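Local coordinates for protein acetyltransferase (Elizabethkingia anophelis, PDB 6AO7) that binds acetyl-CoA and, as a GNAT family acetyltransferase, probably transfers its acetyl group to an acceptor substrate that is not established, at residues I58-L63 and N75-E80; T111-T116 and N148-T153; F127-I132 and I156-E161. All blocks are in the same frame, centred on the assembly; numbering follows the deposited sequence.

Interaction 1. Residues I58-L63 and N75-E80. With ACO (acetyl coenzyme *a), chain B.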
loop_
_atom_site.group_PDB
_atom_site.type_symbol
_atom_site.label_atom_id
_atom_site.label_comp_id
_atom_site.label_asym_id
_atom_site.label_seq_id
_atom_site.Cartn_x
_atom_site.Cartn_y
_atom_site.Cartn_z
ATOM N N ILE A 58 -25.230 -10.134 5.348
ATOM C CA ILE A 58 -24.581 -8.830 5.342
ATOM C C ILE A 58 -23.128 -8.900 4.905
ATOM O O ILE A 58 -22.467 -7.861 4.836
ATOM C CB ILE A 58 -24.679 -8.153 6.722
ATOM C CG1 ILE A 58 -23.973 -9.028 7.757
ATOM C CG2 ILE A 58 -26.143 -7.903 7.100
ATOM C CD1 ILE A 58 -23.734 -8.344 9.057
ATOM N N GLY A 59 -22.613 -10.079 4.601
ATOM C CA GLY A 59 -21.234 -10.181 4.162
ATOM C C GLY A 59 -20.992 -11.563 3.609
ATOM O O GLY A 59 -21.815 -12.471 3.775
ATOM N N CYS A 60 -19.838 -11.710 2.952
ATOM C CA CYS A 60 -19.495 -12.969 2.295
ATOM C C CYS A 60 -18.016 -12.978 1.966
ATOM O O CYS A 60 -17.373 -11.925 1.889
ATOM C CB CYS A 60 -20.309 -13.177 1.010
ATOM S SG CYS A 60 -20.042 -11.881 -0.239
ATOM N N TYR A 61 -17.488 -14.182 1.756
ATOM C CA TYR A 61 -16.167 -14.327 1.155
ATOM C C TYR A 61 -16.118 -15.617 0.332
ATOM O O TYR A 61 -16.923 -16.536 0.519
ATOM C CB TYR A 61 -15.041 -14.302 2.202
ATOM C CG TYR A 61 -15.026 -15.419 3.227
ATOM C CD1 TYR A 61 -14.477 -16.672 2.925
ATOM C CD2 TYR A 61 -15.499 -15.204 4.525
ATOM C CE1 TYR A 61 -14.419 -17.675 3.877
ATOM C CE2 TYR A 61 -15.443 -16.209 5.492
ATOM C CZ TYR A 61 -14.902 -17.443 5.158
ATOM O OH TYR A 61 -14.826 -18.446 6.099
ATOM N N VAL A 62 -15.166 -15.651 -0.599
ATOM C CA VAL A 62 -14.924 -16.800 -1.464
ATOM C C VAL A 62 -13.471 -17.235 -1.304
ATOM O O VAL A 62 -12.546 -16.421 -1.489
ATOM C CB VAL A 62 -15.213 -16.475 -2.937
ATOM C CG1 VAL A 62 -14.863 -17.687 -3.815
ATOM C CG2 VAL A 62 -16.656 -16.039 -3.104
ATOM N N LEU A 63 -13.273 -18.512 -0.967
ATOM C CA LEU A 63 -11.955 -19.135 -0.929
ATOM C C LEU A 63 -11.722 -19.898 -2.222
ATOM O O LEU A 63 -12.589 -20.660 -2.658
ATOM C CB LEU A 63 -11.832 -20.091 0.253
ATOM C CG LEU A 63 -11.470 -19.478 1.597
ATOM C CD1 LEU A 63 -11.572 -20.526 2.662
ATOM C CD2 LEU A 63 -10.036 -18.909 1.536
ATOM N N ASN A 75 -12.680 -12.989 -3.028
ATOM C CA ASN A 75 -13.757 -12.024 -2.854
ATOM C C ASN A 75 -14.069 -11.925 -1.373
ATOM O O ASN A 75 -14.176 -12.942 -0.696
ATOM C CB ASN A 75 -15.009 -12.446 -3.642
ATOM C CG ASN A 75 -16.033 -11.333 -3.748
ATOM O OD1 ASN A 75 -16.581 -10.887 -2.739
ATOM N ND2 ASN A 75 -16.333 -10.913 -4.976
ATOM N N ILE A 76 -14.141 -10.704 -0.855
ATOM C CA ILE A 76 -14.594 -10.493 0.513
ATOM C C ILE A 76 -15.354 -9.173 0.540
ATOM O O ILE A 76 -14.861 -8.151 0.043
ATOM C CB ILE A 76 -13.438 -10.506 1.539
ATOM C CG1 ILE A 76 -13.997 -10.382 2.961
ATOM C CG2 ILE A 76 -12.411 -9.398 1.264
ATOM C CD1 ILE A 76 -12.912 -10.366 4.036
ATOM N N ALA A 77 -16.566 -9.193 1.091
ATOM C CA ALA A 77 -17.399 -7.993 1.026
ATOM C C ALA A 77 -18.292 -7.884 2.255
ATOM O O ALA A 77 -18.714 -8.890 2.828
ATOM C CB ALA A 77 -18.273 -7.986 -0.235
ATOM N N VAL A 78 -18.585 -6.642 2.639
ATOM C CA VAL A 78 -19.517 -6.337 3.713
ATOM C C VAL A 78 -20.495 -5.306 3.187
ATOM O O VAL A 78 -20.083 -4.331 2.545
ATOM C CB VAL A 78 -18.784 -5.811 4.962
ATOM C CG1 VAL A 78 -19.762 -5.260 5.972
ATOM C CG2 VAL A 78 -17.934 -6.919 5.565
ATOM N N ALA A 79 -21.788 -5.515 3.468
ATOM C CA ALA A 79 -22.830 -4.581 3.056
ATOM C C ALA A 79 -22.435 -3.150 3.390
ATOM O O ALA A 79 -21.884 -2.879 4.459
ATOM C CB ALA A 79 -24.152 -4.928 3.746
ATOM N N GLU A 80 -22.737 -2.228 2.468
ATOM C CA GLU A 80 -22.335 -0.836 2.653
ATOM C C GLU A 80 -22.897 -0.240 3.940
ATOM O O GLU A 80 -22.206 0.534 4.607
ATOM C CB GLU A 80 -22.741 0.001 1.438
ATOM C CG GLU A 80 -21.662 0.023 0.357
ATOM C CD GLU A 80 -22.175 0.457 -1.005
ATOM O OE1 GLU A 80 -23.402 0.358 -1.249
ATOM O OE2 GLU A 80 -21.341 0.891 -1.832
HETATM N N1A ACO B . -6.845 4.105 5.909
HETATM C C2A ACO B . -6.732 2.851 6.350
HETATM N N3A ACO B . -7.551 2.168 7.153
HETATM C C4A ACO B . -8.582 2.923 7.542
HETATM C C5A ACO B . -8.823 4.245 7.193
HETATM C C6A ACO B . -7.896 4.848 6.318
HETATM N N6A ACO B . -7.986 6.109 5.887
HETATM N N7A ACO B . -9.955 4.724 7.835
HETATM C C8A ACO B . -10.369 3.698 8.541
HETATM N N9A ACO B . -9.591 2.576 8.407
HETATM C C1B ACO B . -9.739 1.290 9.086
HETATM C C2B ACO B . -10.772 1.224 10.200
HETATM O O2B ACO B . -10.331 1.860 11.390
HETATM C C3B ACO B . -10.827 -0.292 10.382
HETATM O O3B ACO B . -9.677 -0.780 11.104
HETATM P P3B ACO B . -9.585 -1.023 12.690
HETATM O O7A ACO B . -9.647 0.378 13.331
HETATM O O8A ACO B . -10.752 -1.975 13.046
HETATM O O9A ACO B . -8.268 -1.695 12.958
HETATM C C4B ACO B . -10.597 -0.834 8.963
HETATM O O4B ACO B . -10.156 0.297 8.172
HETATM C C5B ACO B . -11.806 -1.513 8.364
HETATM O O5B ACO B . -12.149 -2.539 9.321
HETATM P P1A ACO B . -13.621 -3.312 9.314
HETATM O O1A ACO B . -14.726 -2.524 9.906
HETATM O O2A ACO B . -13.384 -4.621 10.054
HETATM O O3A ACO B . -13.836 -3.521 7.749
HETATM P P2A ACO B . -15.155 -3.743 6.877
HETATM O O4A ACO B . -16.163 -4.273 7.819
HETATM O O5A ACO B . -15.558 -2.408 6.279
HETATM O O6A ACO B . -14.766 -4.722 5.686
HETATM C CBP ACO B . -14.193 -4.549 3.340
HETATM C CCP ACO B . -13.716 -4.374 4.776
HETATM C CDP ACO B . -14.520 -6.035 3.113
HETATM C CEP ACO B . -13.057 -4.126 2.394
HETATM C CAP ACO B . -15.478 -3.713 3.104
HETATM O OAP ACO B . -15.241 -2.349 3.411
HETATM C C9P ACO B . -16.114 -3.866 1.731
HETATM O O9P ACO B . -16.868 -4.805 1.505
HETATM N N8P ACO B . -15.760 -2.983 0.802
HETATM C C7P ACO B . -16.219 -3.081 -0.576
HETATM C C6P ACO B . -15.786 -4.384 -1.240
HETATM C C5P ACO B . -14.283 -4.542 -1.265
HETATM O O5P ACO B . -13.547 -3.596 -1.530
HETATM N N4P ACO B . -13.815 -5.758 -0.991
HETATM C C3P ACO B . -12.398 -6.103 -1.027
HETATM C C2P ACO B . -11.847 -6.127 -2.437
HETATM S S1P ACO B . -10.340 -7.135 -2.703
HETATM C C ACO B . -11.070 -8.753 -2.769
HETATM O O ACO B . -12.242 -8.944 -2.596
HETATM C CH3 ACO B . -10.068 -9.842 -3.009
#
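Y61 meets I76 through its CB, 4.1 Å from I76 CG1. Y61 CG stands between its backbone N and carbonyl carbon (chi1 63°), and the ring leads away from I76. Its OH is hydrogen-bonded to D94. I76 carries CG1 anti to the backbone N (chi1 -176°), beside Y61 CB, while CG2 turns to the coenzyme, 3.9 Å from the acetyl oxygen O. On the opposite face the V62 side chain slants across that of N75, CG2 to CB 4.0 Å, and C60 SG lies near A77 CB. N75 ND2 is held by L29 O and Y42 OH; its OD1 is buried without a partner.

The strands are antiparallel; C60 and A77 exchange two backbone bonds. The far edge of 75-78 serves acetyl-CoA. I76 N donates to the acetyl O at 3.1 Å, I76 O accepts from N4P, and V78 N binds O9P at 2.8 Å. The pantetheine thus lines up along the strand, as in other GNAT enzymes.

The hairpin of strands 56-65 and 70-78 lies inside the mixed sheet. Helix 87-101 covers the Y61 face and helix 26-32 the C60 face. On its outer side 58-63 pairs with strand 47-53, with a classic bulge at I58 and G59.

Interaction 2. Residues T111-T116 and N148-T153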
loop_
_atom_site.group_PDB
_atom_site.type_symbol
_atom_site.label_atom_id
_atom_site.label_comp_id
_atom_site.label_asym_id
_atom_site.label_seq_id
_atom_site.Cartn_x
_atom_site.Cartn_y
_atom_site.Cartn_z
ATOM N N THR A 111 -5.445 -6.975 -3.749
ATOM C CA THR A 111 -6.301 -5.802 -3.830
ATOM C C THR A 111 -5.650 -4.773 -4.757
ATOM O O THR A 111 -4.550 -4.979 -5.269
ATOM C CB THR A 111 -6.582 -5.225 -2.438
ATOM O OG1 THR A 111 -7.646 -4.266 -2.540
ATOM C CG2 THR A 111 -5.311 -4.545 -1.868
ATOM N N GLY A 112 -6.350 -3.663 -4.999
ATOM C CA GLY A 112 -5.863 -2.685 -5.952
ATOM C C GLY A 112 -4.786 -1.785 -5.378
ATOM O O GLY A 112 -4.703 -1.547 -4.165
ATOM N N ASN A 113 -3.938 -1.260 -6.271
ATOM C CA ASN A 113 -2.890 -0.346 -5.808
ATOM C C ASN A 113 -3.475 0.885 -5.115
ATOM O O ASN A 113 -2.844 1.447 -4.219
ATOM C CB ASN A 113 -1.985 0.077 -6.970
ATOM C CG ASN A 113 -2.746 0.720 -8.113
ATOM O OD1 ASN A 113 -3.250 0.033 -8.994
ATOM N ND2 ASN A 113 -2.801 2.052 -8.124
ATOM N N SER A 114 -4.667 1.305 -5.505
ATOM C CA SER A 114 -5.308 2.483 -4.932
ATOM C C SER A 114 -6.035 2.196 -3.623
ATOM O O SER A 114 -6.492 3.144 -2.973
ATOM C CB SER A 114 -6.296 3.052 -5.945
ATOM O OG SER A 114 -7.095 1.997 -6.470
ATOM N N SER A 115 -6.132 0.928 -3.222
ATOM C CA SER A 115 -6.919 0.504 -2.059
ATOM C C SER A 115 -6.100 0.581 -0.775
ATOM O O SER A 115 -5.910 -0.418 -0.075
ATOM C CB SER A 115 -7.432 -0.920 -2.260
ATOM O OG SER A 115 -8.274 -1.010 -3.379
ATOM N N THR A 116 -5.604 1.793 -0.476
ATOM C CA THR A 116 -4.649 1.943 0.613
ATOM C C THR A 116 -5.282 1.670 1.970
ATOM O O THR A 116 -4.610 1.145 2.863
ATOM C CB THR A 116 -3.997 3.337 0.569
ATOM O OG1 THR A 116 -4.990 4.369 0.727
ATOM C CG2 THR A 116 -3.282 3.530 -0.755
ATOM N N ASN A 148 -10.097 7.141 -4.821
ATOM C CA ASN A 148 -9.378 8.248 -4.193
ATOM C C ASN A 148 -8.646 9.091 -5.221
ATOM O O ASN A 148 -7.609 9.688 -4.921
ATOM C CB ASN A 148 -8.374 7.739 -3.149
ATOM C CG ASN A 148 -9.045 7.173 -1.928
ATOM O OD1 ASN A 148 -9.987 7.761 -1.400
ATOM N ND2 ASN A 148 -8.562 6.027 -1.465
ATOM N N GLY A 149 -9.156 9.109 -6.449
ATOM C CA GLY A 149 -8.510 9.841 -7.516
ATOM C C GLY A 149 -7.267 9.189 -8.067
ATOM O O GLY A 149 -6.539 9.835 -8.829
ATOM N N ILE A 150 -7.007 7.938 -7.695
ATOM C CA ILE A 150 -5.889 7.137 -8.198
ATOM C C ILE A 150 -6.469 6.072 -9.113
ATOM O O ILE A 150 -7.455 5.420 -8.757
ATOM C CB ILE A 150 -5.105 6.459 -7.057
ATOM C CG1 ILE A 150 -4.677 7.476 -6.011
ATOM C CG2 ILE A 150 -3.894 5.713 -7.605
ATOM C CD1 ILE A 150 -4.054 8.675 -6.602
ATOM N N GLU A 151 -5.855 5.873 -10.270
ATOM C CA GLU A 151 -6.297 4.805 -11.152
ATOM C C GLU A 151 -5.832 3.462 -10.599
ATOM O O GLU A 151 -4.676 3.307 -10.186
ATOM C CB GLU A 151 -5.772 5.021 -12.568
ATOM C CG GLU A 151 -6.460 4.188 -13.605
ATOM C CD GLU A 151 -5.939 4.443 -15.007
ATOM O OE1 GLU A 151 -4.943 5.192 -15.156
ATOM O OE2 GLU A 151 -6.529 3.888 -15.961
ATOM N N CYS A 152 -6.734 2.497 -10.589
ATOM C CA CYS A 152 -6.463 1.170 -10.047
ATOM C C CYS A 152 -6.042 0.264 -11.199
ATOM O O CYS A 152 -6.877 -0.360 -11.860
ATOM C CB CYS A 152 -7.702 0.651 -9.335
ATOM S SG CYS A 152 -7.498 -0.973 -8.617
ATOM N N THR A 153 -4.736 0.175 -11.436
ATOM C CA THR A 153 -4.197 -0.609 -12.547
ATOM C C THR A 153 -3.577 -1.933 -12.119
ATOM O O THR A 153 -3.658 -2.921 -12.858
ATOM C CB THR A 153 -3.123 0.187 -13.301
ATOM O OG1 THR A 153 -2.149 0.645 -12.362
ATOM C CG2 THR A 153 -3.715 1.380 -14.027
HETATM O O HOH W 1 -5.767 5.551 -2.035
#
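N113 turns its CG between its own backbone N and carbonyl carbon (chi1 57°), which carries the amide to the backbone of E151-T153. S114 has a similar first torsion (chi1 47°), and its OG comes to 3.2 Å from C152 CB. Both residues are the middle of a type I beta turn, G112 to S115, which leads from strand 106-112 of the GNAT sheet into helix 116-124.

The N113 amide grips the other segment at both ends. ND2 donates to E151 O at 3.1 Å in a fairly straight bond (165°), with the carbonyl oxygen close to the amide plane. OD1 accepts a hydrogen bond from D154 N and a weak one from T153 N. These bonds fix the rotation of the amide. ND2 also binds Q123 of the second subunit, so this residue ties the turn to the dimer interface as well.

The S114 side chain lies against I150, CB to CB at 3.8 Å, and its OG is bonded to E147. C152 SG reaches G112 CA at 3.6 Å.

One water bridges the two segments: it donates to S114 O at 2.7 Å, accepts from N148 ND2 at 2.9 Å, and is bonded to T116 OG1.

Interaction 3. Residues F127-I132 and I156-E161. With SO4 (sulfate ion), chain C.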
loop_
_atom_site.group_PDB
_atom_site.type_symbol
_atom_site.label_atom_id
_atom_site.label_comp_id
_atom_site.label_asym_id
_atom_site.label_seq_id
_atom_site.Cartn_x
_atom_site.Cartn_y
_atom_site.Cartn_z
ATOM N N PHE A 127 -1.430 -10.335 7.093
ATOM C CA PHE A 127 -0.964 -10.470 5.721
ATOM C C PHE A 127 0.241 -9.575 5.489
ATOM O O PHE A 127 0.268 -8.428 5.931
ATOM C CB PHE A 127 -2.075 -10.096 4.746
ATOM C CG PHE A 127 -3.170 -11.089 4.663
ATOM C CD1 PHE A 127 -4.259 -11.049 5.541
ATOM C CD2 PHE A 127 -3.141 -12.065 3.679
ATOM C CE1 PHE A 127 -5.289 -11.975 5.433
ATOM C CE2 PHE A 127 -4.159 -12.989 3.576
ATOM C CZ PHE A 127 -5.239 -12.946 4.455
ATOM N N ARG A 128 1.246 -10.109 4.801
ATOM C CA ARG A 128 2.418 -9.337 4.402
ATOM C C ARG A 128 2.301 -9.004 2.922
ATOM O O ARG A 128 1.830 -9.825 2.135
ATOM C CB ARG A 128 3.709 -10.128 4.645
ATOM C CG ARG A 128 3.955 -10.526 6.093
ATOM C CD ARG A 128 4.723 -9.463 6.871
ATOM N NE ARG A 128 6.078 -9.232 6.361
ATOM C CZ ARG A 128 7.158 -9.905 6.754
ATOM N NH1 ARG A 128 7.051 -10.866 7.657
ATOM N NH2 ARG A 128 8.352 -9.616 6.239
ATOM N N ILE A 129 2.755 -7.815 2.529
ATOM C CA ILE A 129 2.771 -7.499 1.105
ATOM C C ILE A 129 3.878 -8.307 0.433
ATOM O O ILE A 129 5.029 -8.291 0.881
ATOM C CB ILE A 129 2.946 -5.992 0.893
ATOM C CG1 ILE A 129 1.792 -5.229 1.549
ATOM C CG2 ILE A 129 3.054 -5.681 -0.581
ATOM C CD1 ILE A 129 1.920 -3.733 1.397
ATOM N N THR A 130 3.531 -9.062 -0.619
ATOM C CA THR A 130 4.553 -9.941 -1.192
ATOM C C THR A 130 4.788 -9.789 -2.691
ATOM O O THR A 130 5.887 -10.104 -3.164
ATOM C CB THR A 130 4.246 -11.412 -0.898
ATOM O OG1 THR A 130 2.922 -11.752 -1.347
ATOM C CG2 THR A 130 4.404 -11.705 0.596
ATOM N N ASP A 131 3.801 -9.323 -3.455
ATOM C CA ASP A 131 3.921 -9.362 -4.909
ATOM C C ASP A 131 3.121 -8.233 -5.540
ATOM O O ASP A 131 2.083 -7.822 -5.016
ATOM C CB ASP A 131 3.423 -10.696 -5.483
ATOM C CG ASP A 131 4.301 -11.864 -5.102
ATOM O OD1 ASP A 131 5.330 -12.070 -5.779
ATOM O OD2 ASP A 131 3.958 -12.575 -4.129
ATOM N N ILE A 132 3.605 -7.746 -6.686
ATOM C CA ILE A 132 2.868 -6.799 -7.520
ATOM C C ILE A 132 2.542 -7.476 -8.849
ATOM O O ILE A 132 3.429 -8.048 -9.490
ATOM C CB ILE A 132 3.660 -5.501 -7.758
ATOM C CG1 ILE A 132 4.260 -4.992 -6.448
ATOM C CG2 ILE A 132 2.752 -4.445 -8.382
ATOM C CD1 ILE A 132 3.226 -4.818 -5.367
ATOM N N ILE A 156 -1.973 -5.613 -5.837
ATOM C CA ILE A 156 -1.037 -5.856 -4.748
ATOM C C ILE A 156 -1.425 -7.159 -4.078
ATOM O O ILE A 156 -2.551 -7.298 -3.583
ATOM C CB ILE A 156 -1.045 -4.706 -3.732
ATOM C CG1 ILE A 156 -0.780 -3.392 -4.446
ATOM C CG2 ILE A 156 -0.033 -4.983 -2.628
ATOM C CD1 ILE A 156 -0.992 -2.206 -3.543
ATOM N N LEU A 157 -0.510 -8.122 -4.066
ATOM C CA LEU A 157 -0.785 -9.435 -3.498
ATOM C C LEU A 157 -0.173 -9.509 -2.106
ATOM O O LEU A 157 1.004 -9.180 -1.929
ATOM C CB LEU A 157 -0.213 -10.534 -4.398
ATOM C CG LEU A 157 -0.920 -11.888 -4.512
ATOM C CD1 LEU A 157 -2.271 -11.745 -5.195
ATOM C CD2 LEU A 157 -0.058 -12.896 -5.248
ATOM N N LEU A 158 -0.964 -9.937 -1.128
ATOM C CA LEU A 158 -0.498 -10.117 0.238
ATOM C C LEU A 158 -0.663 -11.574 0.640
ATOM O O LEU A 158 -1.587 -12.249 0.198
ATOM C CB LEU A 158 -1.265 -9.229 1.238
ATOM C CG LEU A 158 -1.337 -7.728 0.962
ATOM C CD1 LEU A 158 -2.564 -7.374 0.112
ATOM C CD2 LEU A 158 -1.375 -6.932 2.295
ATOM N N THR A 159 0.225 -12.040 1.514
ATOM C CA THR A 159 0.333 -13.451 1.840
ATOM C C THR A 159 0.481 -13.612 3.335
ATOM O O THR A 159 1.250 -12.892 3.971
ATOM C CB THR A 159 1.540 -14.119 1.173
ATOM O OG1 THR A 159 1.483 -13.915 -0.241
ATOM C CG2 THR A 159 1.545 -15.603 1.472
ATOM N N MET A 160 -0.231 -14.582 3.883
ATOM C CA MET A 160 -0.132 -14.913 5.293
ATOM C C MET A 160 0.303 -16.361 5.413
ATOM O O MET A 160 -0.319 -17.241 4.812
ATOM C CB MET A 160 -1.465 -14.712 6.004
ATOM C CG MET A 160 -1.437 -15.162 7.439
ATOM S SD MET A 160 -3.097 -15.160 8.121
ATOM C CE MET A 160 -2.829 -16.059 9.646
ATOM N N GLU A 161 1.367 -16.606 6.177
ATOM C CA GLU A 161 1.777 -17.977 6.463
ATOM C C GLU A 161 0.880 -18.519 7.569
ATOM O O GLU A 161 0.780 -17.916 8.643
ATOM C CB GLU A 161 3.252 -18.034 6.859
HETATM S S SO4 C . 10.187 -13.553 8.350
HETATM O O1 SO4 C . 9.494 -14.834 8.434
HETATM O O2 SO4 C . 10.137 -12.884 9.648
HETATM O O3 SO4 C . 9.542 -12.709 7.351
HETATM O O4 SO4 C . 11.577 -13.786 7.962
#
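F127 and M160 cross at about a right angle. M160 CB sits over one face of the ring, 4.1 Å from its centroid and displaced toward the rim. With CG anti to the backbone N (chi1 175°) and the rest of the chain extended, M160 holds SD above the same ring at 4.9 Å, a distant Met-aromatic contact. F127 CB in turn packs on L158 CB.

I129 and L158 lie side by side and point the same way, with I129 CG1 3.7 Å from L158 CD2. The I129 and I156 side chains run aslant, meeting at their CG2 methyls. This face is covered by helix 116-124, which touches I129, I156 and L158, and by I129 and I132 of the second subunit.

The strands are antiparallel at the end of the GNAT sheet, where 128-133 is the outermost strand of the chain. Here a classic beta bulge shifts the register: T130 and D131 both face L157. L157 O accepts from T130 N at 2.8 Å, in its carbonyl plane, and from D131 N at 3.2 Å, tilted from that plane. At the bulge the D131 and L157 side chains cross at a slant, CB against CB.

T130 and T159 meet at about a right angle through their hydroxyls, OG1 to OG1 2.8 Å; either could donate.

R128 bends at chi2 and chi3 and leads its guanidinium off the strand. NH2 makes a salt bridge to D154 of the second subunit. NH1 binds O3 of a sulfate, probably from the crystallisation liquor, at 3.1 Å near the guanidinium plane.

All three contacts reach the same mixed sheet. Strands 70-78 and 106-112 are neighbours in it, followed by 155-161 and then 128-133. Interaction 1 closes along the chain before the other two open; interactions 2 and 3 alternate their segments. Interaction 1 lies about 19 Å from interaction 2 and about 20 Å from interaction 3 between centres, without touching. Interactions 2 and 3, centres about 16 Å apart, meet where T111 O probably accepts from I156 N and where I156 CD1 packs on N113 CA. Interaction 1 hydrogen-bonds acetyl-CoA; T111 of interaction 2 also touches it. Interactions 2 and 3 both touch the second subunit. The cofactor-binding middle and the dimer-facing end are thus parts of one sheet.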